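Local coordinates for xanthomonas outer protein D (Xanthomonas euvesicatoria, PDB 2OIX) that probably acts, through its Ulp1-family cysteine protease domain held in this chain, as a secreted virulence effector that removes SUMO from conjugated proteins, at residues H31-S35 with Q36-M40. The protein carries 1 engineered substitution. Residues are numbered along the deposited sequence; the frame is centred on the assembly and turned at random.
Sequences HFADS and QVVTM
Asp34 caps the N-terminus of helix 35-40, its carboxylate reaching N-H groups of the first turn. CG stands anti to the backbone N (chi1 177°) and so beside the residue's own carbonyl carbon, where the chain runs on into the helix, which brings OD2 to two amides. Val37 N approaches at 3.1 Å along the anti lone pair of OD2, in a fairly straight bond (154° at the hydrogen). Gln36 N, 3.0 Å from the same OD2, comes instead from above the carboxylate plane and makes a more bent bond. The other oxygen, OD1, forms a salt bridge with Arg11 of helix 7-20. Asp34 O takes Val38 N at 3.1 Å, an i to i+4 bond, and Ser35 O accepts from Thr39 N. The Ser35 hydroxyl is hydrogen-bonded to Asp7 OD1. The methyl CG2 of Val37 lies against Asp34 CB at 4.0 Å. Val38 directs its own CG2 back to Ala33 CB, also 4.0 Å away, while its side chain rests on Leu67 and Ile69. The cap fixes the helix start just after strand 30-32, an outermost strand of the catalytic domain's mixed sheet; two N-H groups at one carboxylate oxygen, with Arg11 at the other, should favour ionised Asp34.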
ATOM      1  N   HIS A  31      -2.903  -3.962   8.019  1.00 26.77           N
ATOM      2  CA  HIS A  31      -4.089  -4.115   7.145  1.00 27.84           C
ATOM      3  C   HIS A  31      -3.692  -3.899   5.670  1.00 28.00           C
ATOM      4  O   HIS A  31      -3.192  -2.823   5.324  1.00 27.03           O
ATOM      5  CB  HIS A  31      -5.191  -3.140   7.526  1.00 28.93           C
ATOM      6  CG  HIS A  31      -6.419  -3.272   6.679  1.00 31.38           C
ATOM      7  ND1 HIS A  31      -7.331  -4.290   6.854  1.00 35.26           N
ATOM      8  CD2 HIS A  31      -6.869  -2.534   5.632  1.00 33.19           C
ATOM      9  CE1 HIS A  31      -8.298  -4.169   5.960  1.00 37.61           C
ATOM     10  NE2 HIS A  31      -8.036  -3.119   5.199  1.00 37.72           N
ATOM     11  N   PHE A  32      -3.863  -4.931   4.836  1.00 26.83           N
ATOM     12  CA  PHE A  32      -3.599  -4.813   3.407  1.00 26.74           C
ATOM     13  C   PHE A  32      -4.880  -4.410   2.719  1.00 26.07           C
ATOM     14  O   PHE A  32      -5.859  -5.191   2.620  1.00 26.28           O
ATOM     15  CB  PHE A  32      -3.027  -6.132   2.840  1.00 26.84           C
ATOM     16  CG  PHE A  32      -1.829  -6.620   3.595  1.00 28.72           C
ATOM     17  CD1 PHE A  32      -0.780  -5.747   3.902  1.00 28.81           C
ATOM     18  CD2 PHE A  32      -1.745  -7.947   4.014  1.00 32.91           C
ATOM     19  CE1 PHE A  32       0.335  -6.187   4.605  1.00 29.80           C
ATOM     20  CE2 PHE A  32      -0.618  -8.395   4.734  1.00 33.38           C
ATOM     21  CZ  PHE A  32       0.424  -7.505   5.026  1.00 31.39           C
ATOM     22  N   ALA A  33      -4.938  -3.156   2.318  1.00 25.73           N
ATOM     23  CA  ALA A  33      -6.184  -2.727   1.696  1.00 27.53           C
ATOM     24  C   ALA A  33      -6.389  -3.289   0.290  1.00 27.11           C
ATOM     25  O   ALA A  33      -5.433  -3.601  -0.479  1.00 29.73           O
ATOM     26  CB  ALA A  33      -6.356  -1.204   1.717  1.00 27.33           C
ATOM     27  N   ASP A  34      -7.664  -3.515  -0.005  1.00 28.10           N
ATOM     28  CA  ASP A  34      -8.097  -3.885  -1.342  1.00 27.25           C
ATOM     29  C   ASP A  34      -8.069  -2.597  -2.162  1.00 27.18           C
ATOM     30  O   ASP A  34      -8.622  -1.573  -1.738  1.00 24.98           O
ATOM     31  CB  ASP A  34      -9.536  -4.401  -1.281  1.00 28.17           C
ATOM     32  CG  ASP A  34     -10.074  -4.729  -2.638  1.00 32.11           C
ATOM     33  OD1 ASP A  34      -9.910  -5.890  -3.092  1.00 34.48           O
ATOM     34  OD2 ASP A  34     -10.651  -3.840  -3.278  1.00 33.53           O
ATOM     35  N   SER A  35      -7.481  -2.640  -3.346  1.00 26.45           N
ATOM     36  CA  SER A  35      -7.248  -1.451  -4.169  1.00 27.43           C
ATOM     37  C   SER A  35      -8.516  -0.806  -4.716  1.00 27.25           C
ATOM     38  O   SER A  35      -8.557   0.397  -4.924  1.00 28.68           O
ATOM     39  CB  SER A  35      -6.248  -1.759  -5.297  1.00 28.52           C
ATOM     40  OG  SER A  35      -6.675  -2.855  -6.074  1.00 32.32           O
ATOM     41  N   GLN A  36      -9.573  -1.597  -4.883  1.00 27.19           N
ATOM     42  CA  GLN A  36     -10.806  -1.086  -5.415  1.00 26.47           C
ATOM     43  C   GLN A  36     -11.489  -0.307  -4.308  1.00 27.05           C
ATOM     44  O   GLN A  36     -12.113   0.687  -4.570  1.00 26.96           O
ATOM     45  CB  GLN A  36     -11.705  -2.214  -5.897  1.00 27.21           C
ATOM     46  CG  GLN A  36     -11.136  -2.941  -7.100  1.00 26.43           C
ATOM     47  CD  GLN A  36     -12.117  -3.882  -7.752  1.00 31.08           C
ATOM     48  OE1 GLN A  36     -13.014  -3.452  -8.434  1.00 33.17           O
ATOM     49  NE2 GLN A  36     -11.886  -5.181  -7.612  1.00 30.41           N
ATOM     50  N   VAL A  37     -11.358  -0.796  -3.070  1.00 27.29           N
ATOM     51  CA  VAL A  37     -11.845  -0.055  -1.923  1.00 26.61           C
ATOM     52  C   VAL A  37     -11.106   1.266  -1.786  1.00 27.12           C
ATOM     53  O   VAL A  37     -11.735   2.281  -1.412  1.00 27.05           O
ATOM     54  CB  VAL A  37     -11.824  -0.869  -0.622  1.00 26.94           C
ATOM     55  CG1 VAL A  37     -12.314  -0.011   0.591  1.00 26.91           C
ATOM     56  CG2 VAL A  37     -12.734  -2.121  -0.758  1.00 29.71           C
ATOM     57  N   VAL A  38      -9.776   1.256  -2.026  1.00 26.51           N
ATOM     58  CA  VAL A  38      -9.002   2.528  -2.030  1.00 28.00           C
ATOM     59  C   VAL A  38      -9.617   3.551  -3.046  1.00 28.65           C
ATOM     60  O   VAL A  38      -9.875   4.719  -2.728  1.00 26.48           O
ATOM     61  CB  VAL A  38      -7.462   2.277  -2.304  1.00 26.98           C
ATOM     62  CG1 VAL A  38      -6.741   3.593  -2.245  1.00 29.55           C
ATOM     63  CG2 VAL A  38      -6.911   1.405  -1.200  1.00 28.28           C
ATOM     64  N   THR A  39      -9.872   3.090  -4.256  1.00 29.13           N
ATOM     65  CA  THR A  39     -10.438   3.907  -5.321  1.00 31.14           C
ATOM     66  C   THR A  39     -11.793   4.507  -4.878  1.00 33.44           C
ATOM     67  O   THR A  39     -12.096   5.675  -5.119  1.00 34.23           O
ATOM     68  CB  THR A  39     -10.561   3.058  -6.611  1.00 31.08           C
ATOM     69  OG1 THR A  39      -9.254   2.605  -7.007  1.00 32.38           O
ATOM     70  CG2 THR A  39     -11.205   3.852  -7.758  1.00 29.62           C
ATOM     71  N   MET A  40     -12.582   3.713  -4.171  1.00 35.50           N
ATOM     72  CA  MET A  40     -13.895   4.124  -3.716  1.00 38.68           C
ATOM     73  C   MET A  40     -13.938   5.273  -2.691  1.00 38.25           C
ATOM     74  O   MET A  40     -14.981   5.909  -2.531  1.00 39.25           O
ATOM     75  CB  MET A  40     -14.636   2.919  -3.165  1.00 37.61           C
ATOM     76  CG  MET A  40     -15.303   2.037  -4.222  1.00 40.96           C
ATOM     77  SD  MET A  40     -15.695   0.502  -3.362  1.00 45.05           S
ATOM     78  CE  MET A  40     -16.785   1.140  -2.055  1.00 38.38           C
TER